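Local coordinates for DUF1896 domain-containing protein (Porphyromonas gingivalis, PDB 2APL) that is of unknown function but folds as an all-helical chain belonging to the DUF1896 family, at residues 29-32 against 33-37; 71-74 against 75-78; 84-87 against 88-91; 104-107 against 108-111. One frame throughout, in Å; residues are numbered along the deposited sequence.

In the fold
From the N terminus, helix 3-23 leads into a loop that contact 1 ends by capping the first turn of helix 31-51. After helix 55-67, contact 2 starts helix 74-85 in the same way, its centre about 5 Å from that of the chain. Contact 3 finishes that helix and turns the chain toward helix 94-103, and contact 4 caps the short helix 106-112. The four follow in series, none nested and none crossing. Contacts 1 and 3 lie on opposite sides of the chain's centre, about 34 Å apart between their centres. Contacts 2 and 4 touch, Leu78 CD2 packing on Ile108 CG2 at 3.9 Å.

Contact 1. Residues 29-32 against 33-37; sequences GNNP and FITAR
An N-cap opens helix 31-51: Asn30, right before the helix, turns its side-chain oxygen OD1 onto Phe33 N, 3.0 Å away. With CG anti to the backbone N (chi1 -163°), the amide folds forward over the first turn, and the donor stands well above the amide plane. The amide crosses the Phe33 side chain at about a right angle, OD1 also lying against Phe33 CB at 3.6 Å. Asn30 O takes the next amide, Ile34 N at 3.0 Å, in an almost straight bond, and Ile34 CD1 rests on the same oxygen.

One residue further on, Thr35 bonds Asn31 O twice, through its backbone N and through its hydroxyl OG1, each at 2.9 Å. The amide comes nearly end-on to the carbonyl, while the hydroxyl approaches from above its plane. Arg13 of helix 3-23 bonds both Asn31 OD1 and Thr35 OG1, tying this turn to that helix, and Ile34 packs on the same helix. Farther along, Arg37 CB covers one face of the Phe33 ring, and the ring turns its CZ edge to the face of the Arg37 guanidinium, CZ standing 3.7 Å above that plane and over its centre.

Contact 2. Residues 71-74 against 75-78; sequences HFSR and YDTL
Arg74, Ser73 and Thr77 carry most of this contact, the N-terminal turn of helix 74-85, with Ser73 as its N-cap. Ser73 OG, set anti to its own N by a chi1 of 170°, swings forward to accept Asp76 N at 3.0 Å, and the bond is nearly straight at 172°. The same oxygen lies 3.4 Å from Asp76 CG, so the serine hydroxymethyl group and the aspartate side chain run against each other. Both polar ends reach back to helix 3-23: Ser73 OG is hydrogen-bonded to His23 O, and Asp76 OD2 to His23 ND1.

Thr77 uses the other polar group of the cap residue. Its N and its OG1 bond Ser73 O at 3.0 and 2.9 Å, arriving from opposite faces of the carbonyl plane. Phe72 CZ comes to 3.0 Å from Thr77 OG1, the ring meeting the hydroxyl obliquely; the two side chains cross at about a right angle. Phe72 itself packs on Tyr127 and Leu130 of helix 126-143 and meets Phe121 edge-to-face.

Arg74 begins the helix proper. Its carbonyl accepts Leu78 N at 3.0 Å, and Leu78 CG lies over the same oxygen, while the arginine side chain leads off to Leu103, Phe112 and Leu117.

Ser73 thus has both its oxygens engaged: the hydroxyl serves a first-turn amide, and the carbonyl receives two donors from Thr77. This satisfies polar atoms of a buried residue and ties the start of the helix to His23.

Contact 3. Residues 84-87 against 88-91; sequences REFE and QELP
Phe86 O accepts Leu90 N at 2.7 Å, the shortest polar bond here. Leu90 N lies almost in line with the C=O bond, but its N-H points off the line, the angle at hydrogen being 142°. Phe86 is the first residue past helix 74-85 to leave helical geometry; the bond from Leu90 N, four residues on, closes an alpha-turn just beyond the helix end.

Two side chains from the far end of that turn fold back on Phe86. Leu90 sends CD1 to Phe86 CB at 3.8 Å, an apolar contact beside the backbone bond, and its CB lies 3.6 Å from Phe86 O. Glu89 comes from another direction. Bent at chi2 (100°), its chain carries the carboxylate back over the start of Phe86, where OE1 stands 3.1 Å from Phe86 CA and OE2 lies 3.7 Å from the ring atom CD1. The carboxylate and ring planes are turned 36° from each other. At the end of the segment the Pro91 ring rests on the next carbonyl, CB meeting Glu87 O at 3.4 Å.

Phe86 and Leu90 are both buried. The phenylalanine packs on Val81 of the preceding helix 74-85 and on Ile138 and Val139 of helix 126-143, while Leu90 touches Leu82.

The chemistry is divided: one short but bent backbone bond and an apolar pair shape the turn, whereas Glu89 OE1 lies close to Phe86 O without a hydrogen to share. The two oxygens, both acceptors, probably repel each other mildly, so the carboxylate is unlikely to be what holds the turn.

Contact 4. Residues 104-107 against 108-111; sequences KNKA and IQSV
Asn105, the N-cap of helix 106-112, reaches forward to Ile108, and its side chain can be followed outward atom by atom. CB lies 4.1 Å from Ile108 CG1, the start of a packing in which the two side chains cross at about a right angle. CG is anti to the backbone N (chi1 172°), which brings the amide round to the first-turn N-H of Ile108. At the tip, OD1 accepts Ile108 N at 2.9 Å, the donor lying in the carbonyl plane on a lone pair, and also touches Ile108 CG1 at 3.6 Å.

The backbone continues the cap. Asn105 O takes Gln109 N at 2.8 Å in a nearly straight bond, with Gln109 CG pressed close to the same oxygen at 3.2 Å. At the next residue Ser110 OG, held between its own N and carbonyl carbon by a chi1 of 84°, bends back to bond Ala107 O at 2.9 Å. Ser110 N bonds Lys106 O as well.

The buried side of this short helix faces helix 126-143: Ile108 packs on Thr137, and Val111 on Leu130, Leu134 and Thr137, while Ile108 also meets Leu78 of helix 74-85.

Contact 1. Residues 29-32 against 33-37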
loop_
_atom_site.group_PDB
_atom_site.type_symbol
_atom_site.label_atom_id
_atom_site.label_comp_id
_atom_site.label_asym_id
_atom_site.label_seq_id
_atom_site.Cartn_x
_atom_site.Cartn_y
_atom_site.Cartn_z
ATOM N N GLY A 29 -6.167 1.753 10.104
ATOM C CA GLY A 29 -6.880 1.601 11.366
ATOM C C GLY A 29 -7.573 0.271 11.477
ATOM O O GLY A 29 -8.370 0.061 12.417
ATOM N N ASN A 30 -7.245 -0.679 10.573
ATOM C CA ASN A 30 -7.906 -1.987 10.610
ATOM C C ASN A 30 -7.243 -2.902 11.642
ATOM O O ASN A 30 -6.301 -3.657 11.336
ATOM C CB ASN A 30 -7.934 -2.657 9.207
ATOM C CG ASN A 30 -8.948 -3.771 9.119
ATOM O OD1 ASN A 30 -8.997 -4.658 9.962
ATOM N ND2 ASN A 30 -9.800 -3.706 8.117
ATOM N N ASN A 31 -7.727 -2.835 12.874
ATOM C CA ASN A 31 -7.184 -3.682 13.930
ATOM C C ASN A 31 -7.285 -5.208 13.633
ATOM O O ASN A 31 -6.293 -5.918 13.778
ATOM C CB ASN A 31 -7.774 -3.293 15.308
ATOM C CG ASN A 31 -7.056 -3.970 16.456
ATOM O OD1 ASN A 31 -5.830 -4.118 16.420
ATOM N ND2 ASN A 31 -7.816 -4.452 17.458
ATOM N N PRO A 32 -8.452 -5.713 13.142
ATOM C CA PRO A 32 -8.462 -7.133 12.776
ATOM C C PRO A 32 -7.348 -7.541 11.822
ATOM O O PRO A 32 -6.751 -8.566 12.027
ATOM C CB PRO A 32 -9.846 -7.320 12.121
ATOM C CG PRO A 32 -10.701 -6.244 12.748
ATOM C CD PRO A 32 -9.768 -5.082 12.913
ATOM N N PHE A 33 -7.027 -6.728 10.804
ATOM C CA PHE A 33 -6.022 -7.173 9.881
ATOM C C PHE A 33 -4.640 -7.110 10.536
ATOM O O PHE A 33 -3.845 -8.035 10.414
ATOM C CB PHE A 33 -6.003 -6.274 8.653
ATOM C CG PHE A 33 -4.860 -6.584 7.713
ATOM C CD1 PHE A 33 -4.849 -7.813 7.011
ATOM C CD2 PHE A 33 -3.802 -5.641 7.534
ATOM C CE1 PHE A 33 -3.796 -8.116 6.141
ATOM C CE2 PHE A 33 -2.729 -5.930 6.664
ATOM C CZ PHE A 33 -2.735 -7.161 5.952
ATOM N N ILE A 34 -4.352 -5.973 11.169
ATOM C CA ILE A 34 -3.054 -5.770 11.826
ATOM C C ILE A 34 -2.740 -6.850 12.852
ATOM O O ILE A 34 -1.640 -7.464 12.834
ATOM C CB ILE A 34 -2.982 -4.342 12.426
ATOM C CG1 ILE A 34 -2.884 -3.311 11.283
ATOM C CG2 ILE A 34 -1.754 -4.171 13.388
ATOM C CD1 ILE A 34 -3.393 -1.875 11.686
ATOM N N THR A 35 -3.727 -7.156 13.695
ATOM C CA THR A 35 -3.582 -8.266 14.686
ATOM C C THR A 35 -3.295 -9.588 13.963
ATOM O O THR A 35 -2.317 -10.310 14.275
ATOM C CB THR A 35 -4.859 -8.377 15.518
ATOM O OG1 THR A 35 -5.093 -7.104 16.142
ATOM C CG2 THR A 35 -4.750 -9.478 16.592
ATOM N N ALA A 36 -4.135 -9.895 12.984
ATOM C CA ALA A 36 -4.031 -11.187 12.320
ATOM C C ALA A 36 -2.734 -11.319 11.519
ATOM O O ALA A 36 -2.085 -12.353 11.575
ATOM C CB ALA A 36 -5.191 -11.402 11.480
ATOM N N ARG A 37 -2.356 -10.276 10.784
ATOM C CA ARG A 37 -1.133 -10.314 10.011
ATOM C C ARG A 37 0.159 -10.303 10.905
ATOM O O ARG A 37 1.116 -11.045 10.637
ATOM C CB ARG A 37 -1.124 -9.154 9.001
ATOM C CG ARG A 37 0.094 -9.101 8.089
ATOM C CD ARG A 37 0.205 -10.409 7.287
ATOM N NE ARG A 37 -0.835 -10.621 6.292
ATOM C CZ ARG A 37 -0.787 -10.175 5.042
ATOM N NH1 ARG A 37 0.215 -9.394 4.626
ATOM N NH2 ARG A 37 -1.765 -10.504 4.206
#

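Contact 2. Residues 71-74 against 75-78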
loop_
_atom_site.group_PDB
_atom_site.type_symbol
_atom_site.label_atom_id
_atom_site.label_comp_id
_atom_site.label_asym_id
_atom_site.label_seq_id
_atom_site.Cartn_x
_atom_site.Cartn_y
_atom_site.Cartn_z
ATOM N N HIS A 71 2.548 -5.044 -1.500
ATOM C CA HIS A 71 3.568 -4.308 -2.260
ATOM C C HIS A 71 3.044 -3.289 -3.233
ATOM O O HIS A 71 3.730 -2.277 -3.466
ATOM C CB HIS A 71 4.529 -5.275 -2.956
ATOM C CG HIS A 71 5.312 -6.124 -2.002
ATOM N ND1 HIS A 71 6.676 -6.280 -2.094
ATOM C CD2 HIS A 71 4.922 -6.847 -0.924
ATOM C CE1 HIS A 71 7.097 -7.054 -1.103
ATOM N NE2 HIS A 71 6.050 -7.415 -0.381
ATOM N N PHE A 72 1.861 -3.541 -3.822
ATOM C CA PHE A 72 1.264 -2.547 -4.707
ATOM C C PHE A 72 0.231 -1.698 -3.956
ATOM O O PHE A 72 -0.673 -2.226 -3.272
ATOM C CB PHE A 72 0.670 -3.127 -6.021
ATOM C CG PHE A 72 0.149 -2.047 -6.967
ATOM C CD1 PHE A 72 1.009 -1.453 -7.904
ATOM C CD2 PHE A 72 -1.137 -1.565 -6.827
ATOM C CE1 PHE A 72 0.554 -0.413 -8.726
ATOM C CE2 PHE A 72 -1.609 -0.518 -7.612
ATOM C CZ PHE A 72 -0.777 0.046 -8.593
ATOM N N SER A 73 0.409 -0.387 -4.078
ATOM C CA SER A 73 -0.394 0.560 -3.335
ATOM C C SER A 73 -1.109 1.476 -4.331
ATOM O O SER A 73 -0.458 2.283 -5.044
ATOM C CB SER A 73 0.489 1.370 -2.389
ATOM O OG SER A 73 -0.241 2.455 -1.825
ATOM N N ARG A 74 -2.433 1.373 -4.355
ATOM C CA ARG A 74 -3.266 2.366 -5.111
ATOM C C ARG A 74 -3.034 3.793 -4.634
ATOM O O ARG A 74 -2.882 4.677 -5.453
ATOM C CB ARG A 74 -4.745 2.000 -5.062
ATOM C CG ARG A 74 -4.990 0.610 -5.723
ATOM C CD ARG A 74 -6.455 0.193 -5.656
ATOM N NE ARG A 74 -6.883 0.137 -4.254
ATOM C CZ ARG A 74 -8.153 0.173 -3.837
ATOM N NH1 ARG A 74 -9.179 0.231 -4.720
ATOM N NH2 ARG A 74 -8.399 0.158 -2.535
ATOM N N TYR A 75 -2.997 3.990 -3.309
ATOM C CA TYR A 75 -2.702 5.300 -2.731
ATOM C C TYR A 75 -1.405 5.887 -3.259
ATOM O O TYR A 75 -1.421 7.005 -3.785
ATOM C CB TYR A 75 -2.713 5.255 -1.219
ATOM C CG TYR A 75 -2.168 6.515 -0.568
ATOM C CD1 TYR A 75 -3.002 7.618 -0.345
ATOM C CD2 TYR A 75 -0.805 6.623 -0.218
ATOM C CE1 TYR A 75 -2.493 8.817 0.219
ATOM C CE2 TYR A 75 -0.290 7.803 0.377
ATOM C CZ TYR A 75 -1.145 8.867 0.601
ATOM O OH TYR A 75 -0.674 10.012 1.162
ATOM N N ASP A 76 -0.307 5.133 -3.153
ATOM C CA ASP A 76 0.992 5.568 -3.668
ATOM C C ASP A 76 0.956 5.877 -5.174
ATOM O O ASP A 76 1.612 6.815 -5.639
ATOM C CB ASP A 76 2.084 4.498 -3.397
ATOM C CG ASP A 76 2.548 4.446 -1.914
ATOM O OD1 ASP A 76 2.107 5.281 -1.083
ATOM O OD2 ASP A 76 3.370 3.536 -1.580
ATOM N N THR A 77 0.233 5.057 -5.943
ATOM C CA THR A 77 0.147 5.225 -7.394
ATOM C C THR A 77 -0.553 6.583 -7.751
ATOM O O THR A 77 -0.081 7.352 -8.622
ATOM C CB THR A 77 -0.615 4.040 -8.041
ATOM O OG1 THR A 77 0.107 2.848 -7.805
ATOM C CG2 THR A 77 -0.735 4.207 -9.595
ATOM N N LEU A 78 -1.635 6.887 -7.031
ATOM C CA LEU A 78 -2.355 8.164 -7.246
ATOM C C LEU A 78 -1.475 9.354 -6.869
ATOM O O LEU A 78 -1.421 10.342 -7.609
ATOM C CB LEU A 78 -3.657 8.181 -6.429
ATOM C CG LEU A 78 -4.709 7.216 -6.973
ATOM C CD1 LEU A 78 -5.802 7.033 -5.933
ATOM C CD2 LEU A 78 -5.307 7.722 -8.299
#

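Contact 3. Residues 84-87 against 88-91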
loop_
_atom_site.group_PDB
_atom_site.type_symbol
_atom_site.label_atom_id
_atom_site.label_comp_id
_atom_site.label_asym_id
_atom_site.label_seq_id
_atom_site.Cartn_x
_atom_site.Cartn_y
_atom_site.Cartn_z
ATOM N N ARG A 84 3.777 13.647 -10.522
ATOM C CA ARG A 84 4.550 13.627 -11.773
ATOM C C ARG A 84 3.871 14.357 -12.916
ATOM O O ARG A 84 4.539 14.961 -13.762
ATOM C CB ARG A 84 4.859 12.196 -12.205
ATOM C CG ARG A 84 5.995 11.494 -11.437
ATOM C CD ARG A 84 6.028 10.047 -11.895
ATOM N NE ARG A 84 7.277 9.357 -11.593
ATOM C CZ ARG A 84 7.457 8.040 -11.712
ATOM N NH1 ARG A 84 6.454 7.256 -12.134
ATOM N NH2 ARG A 84 8.643 7.502 -11.405
ATOM N N GLU A 85 2.543 14.308 -12.923
ATOM C CA GLU A 85 1.777 14.723 -14.075
ATOM C C GLU A 85 0.958 15.990 -13.832
ATOM O O GLU A 85 0.540 16.641 -14.777
ATOM C CB GLU A 85 0.860 13.567 -14.553
ATOM C CG GLU A 85 1.564 12.196 -14.714
ATOM C CD GLU A 85 2.752 12.214 -15.678
ATOM O OE1 GLU A 85 2.687 12.924 -16.686
ATOM O OE2 GLU A 85 3.763 11.521 -15.427
ATOM N N PHE A 86 0.696 16.325 -12.581
ATOM C CA PHE A 86 -0.211 17.444 -12.284
ATOM C C PHE A 86 0.428 18.461 -11.320
ATOM O O PHE A 86 -0.260 19.197 -10.610
ATOM C CB PHE A 86 -1.546 16.905 -11.746
ATOM C CG PHE A 86 -2.287 16.052 -12.751
ATOM C CD1 PHE A 86 -3.047 16.653 -13.753
ATOM C CD2 PHE A 86 -2.186 14.650 -12.711
ATOM C CE1 PHE A 86 -3.669 15.909 -14.696
ATOM C CE2 PHE A 86 -2.823 13.880 -13.683
ATOM C CZ PHE A 86 -3.585 14.508 -14.651
ATOM N N GLU A 87 1.753 18.513 -11.344
ATOM C CA GLU A 87 2.520 19.322 -10.416
ATOM C C GLU A 87 2.177 20.817 -10.542
ATOM O O GLU A 87 2.040 21.509 -9.537
ATOM C CB GLU A 87 4.010 19.044 -10.625
ATOM C CG GLU A 87 4.872 19.310 -9.447
ATOM C CD GLU A 87 5.521 20.652 -9.502
ATOM O OE1 GLU A 87 5.905 21.073 -10.609
ATOM O OE2 GLU A 87 5.684 21.280 -8.434
ATOM N N GLN A 88 2.009 21.284 -11.778
ATOM C CA GLN A 88 1.579 22.651 -12.062
ATOM C C GLN A 88 0.138 22.999 -11.613
ATOM O O GLN A 88 -0.103 24.081 -11.076
ATOM C CB GLN A 88 1.760 22.964 -13.568
ATOM C CG GLN A 88 3.182 23.439 -13.925
ATOM C CD GLN A 88 3.337 23.921 -15.374
ATOM O OE1 GLN A 88 2.361 24.232 -16.056
ATOM N NE2 GLN A 88 4.573 23.990 -15.835
ATOM N N GLU A 89 -0.806 22.094 -11.827
ATOM C CA GLU A 89 -2.221 22.333 -11.471
ATOM C C GLU A 89 -2.607 21.951 -10.041
ATOM O O GLU A 89 -3.603 22.439 -9.504
ATOM C CB GLU A 89 -3.144 21.545 -12.396
ATOM C CG GLU A 89 -2.798 21.654 -13.883
ATOM C CD GLU A 89 -1.999 20.425 -14.408
ATOM O OE1 GLU A 89 -0.976 20.045 -13.763
ATOM O OE2 GLU A 89 -2.400 19.888 -15.485
ATOM N N LEU A 90 -1.850 21.035 -9.456
ATOM C CA LEU A 90 -2.188 20.481 -8.139
ATOM C C LEU A 90 -0.884 20.274 -7.349
ATOM O O LEU A 90 -0.437 19.133 -7.125
ATOM C CB LEU A 90 -3.023 19.163 -8.285
ATOM C CG LEU A 90 -4.199 19.008 -9.279
ATOM C CD1 LEU A 90 -4.577 17.539 -9.481
ATOM C CD2 LEU A 90 -5.461 19.811 -8.911
ATOM N N PRO A 91 -0.213 21.397 -6.971
ATOM C CA PRO A 91 1.057 21.210 -6.281
ATOM C C PRO A 91 0.832 20.792 -4.840
ATOM O O PRO A 91 -0.269 20.957 -4.317
ATOM C CB PRO A 91 1.724 22.589 -6.343
ATOM C CG PRO A 91 0.634 23.539 -6.694
ATOM C CD PRO A 91 -0.564 22.819 -7.145
#

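Contact 4. Residues 104-107 against 108-111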
loop_
_atom_site.group_PDB
_atom_site.type_symbol
_atom_site.label_atom_id
_atom_site.label_comp_id
_atom_site.label_asym_id
_atom_site.label_seq_id
_atom_site.Cartn_x
_atom_site.Cartn_y
_atom_site.Cartn_z
ATOM N N LYS A 104 -11.692 6.818 -3.430
ATOM C CA LYS A 104 -13.109 6.552 -3.280
ATOM C C LYS A 104 -13.969 6.965 -4.486
ATOM O O LYS A 104 -15.167 6.781 -4.476
ATOM C CB LYS A 104 -13.631 7.258 -2.024
ATOM C CG LYS A 104 -12.962 6.789 -0.706
ATOM C CD LYS A 104 -13.152 7.865 0.414
ATOM C CE LYS A 104 -14.578 8.547 0.420
ATOM N NZ LYS A 104 -14.755 9.958 -0.154
ATOM N N ASN A 105 -13.345 7.502 -5.537
ATOM C CA ASN A 105 -14.075 8.018 -6.668
ATOM C C ASN A 105 -14.422 6.849 -7.591
ATOM O O ASN A 105 -13.533 5.997 -7.906
ATOM C CB ASN A 105 -13.183 9.067 -7.359
ATOM C CG ASN A 105 -13.753 9.547 -8.651
ATOM O OD1 ASN A 105 -13.512 8.950 -9.691
ATOM N ND2 ASN A 105 -14.522 10.625 -8.600
ATOM N N LYS A 106 -15.671 6.775 -8.015
ATOM C CA LYS A 106 -16.088 5.648 -8.892
ATOM C C LYS A 106 -15.332 5.604 -10.236
ATOM O O LYS A 106 -14.930 4.526 -10.684
ATOM C CB LYS A 106 -17.585 5.646 -9.138
ATOM C CG LYS A 106 -18.432 5.323 -7.882
ATOM C CD LYS A 106 -18.758 3.809 -7.670
ATOM C CE LYS A 106 -17.718 3.074 -6.764
ATOM N NZ LYS A 106 -17.327 1.670 -7.274
ATOM N N ALA A 107 -15.088 6.762 -10.855
ATOM C CA ALA A 107 -14.275 6.755 -12.063
ATOM C C ALA A 107 -12.886 6.133 -11.841
ATOM O O ALA A 107 -12.462 5.277 -12.645
ATOM C CB ALA A 107 -14.127 8.149 -12.646
ATOM N N ILE A 108 -12.190 6.577 -10.770
ATOM C CA ILE A 108 -10.831 6.062 -10.437
ATOM C C ILE A 108 -10.877 4.552 -10.059
ATOM O O ILE A 108 -10.087 3.735 -10.573
ATOM C CB ILE A 108 -10.191 6.924 -9.322
ATOM C CG1 ILE A 108 -9.937 8.367 -9.820
ATOM C CG2 ILE A 108 -8.884 6.237 -8.738
ATOM C CD1 ILE A 108 -8.694 8.587 -10.780
ATOM N N GLN A 109 -11.772 4.162 -9.151
ATOM C CA GLN A 109 -11.914 2.754 -8.835
ATOM C C GLN A 109 -12.107 1.838 -10.055
ATOM O O GLN A 109 -11.498 0.755 -10.140
ATOM C CB GLN A 109 -13.096 2.565 -7.873
ATOM C CG GLN A 109 -12.895 3.233 -6.516
ATOM C CD GLN A 109 -14.065 3.012 -5.604
ATOM O OE1 GLN A 109 -15.191 3.073 -6.020
ATOM N NE2 GLN A 109 -13.800 2.808 -4.345
ATOM N N SER A 110 -12.974 2.256 -10.970
ATOM C CA SER A 110 -13.325 1.465 -12.171
ATOM C C SER A 110 -12.097 1.248 -13.050
ATOM O O SER A 110 -12.015 0.239 -13.790
ATOM C CB SER A 110 -14.438 2.136 -12.988
ATOM O OG SER A 110 -13.903 3.126 -13.859
ATOM N N VAL A 111 -11.155 2.205 -13.000
ATOM C CA VAL A 111 -9.881 2.013 -13.682
ATOM C C VAL A 111 -9.015 0.950 -12.966
ATOM O O VAL A 111 -8.579 -0.040 -13.609
ATOM C CB VAL A 111 -9.097 3.378 -13.849
ATOM C CG1 VAL A 111 -7.651 3.120 -14.270
ATOM C CG2 VAL A 111 -9.813 4.309 -14.824
#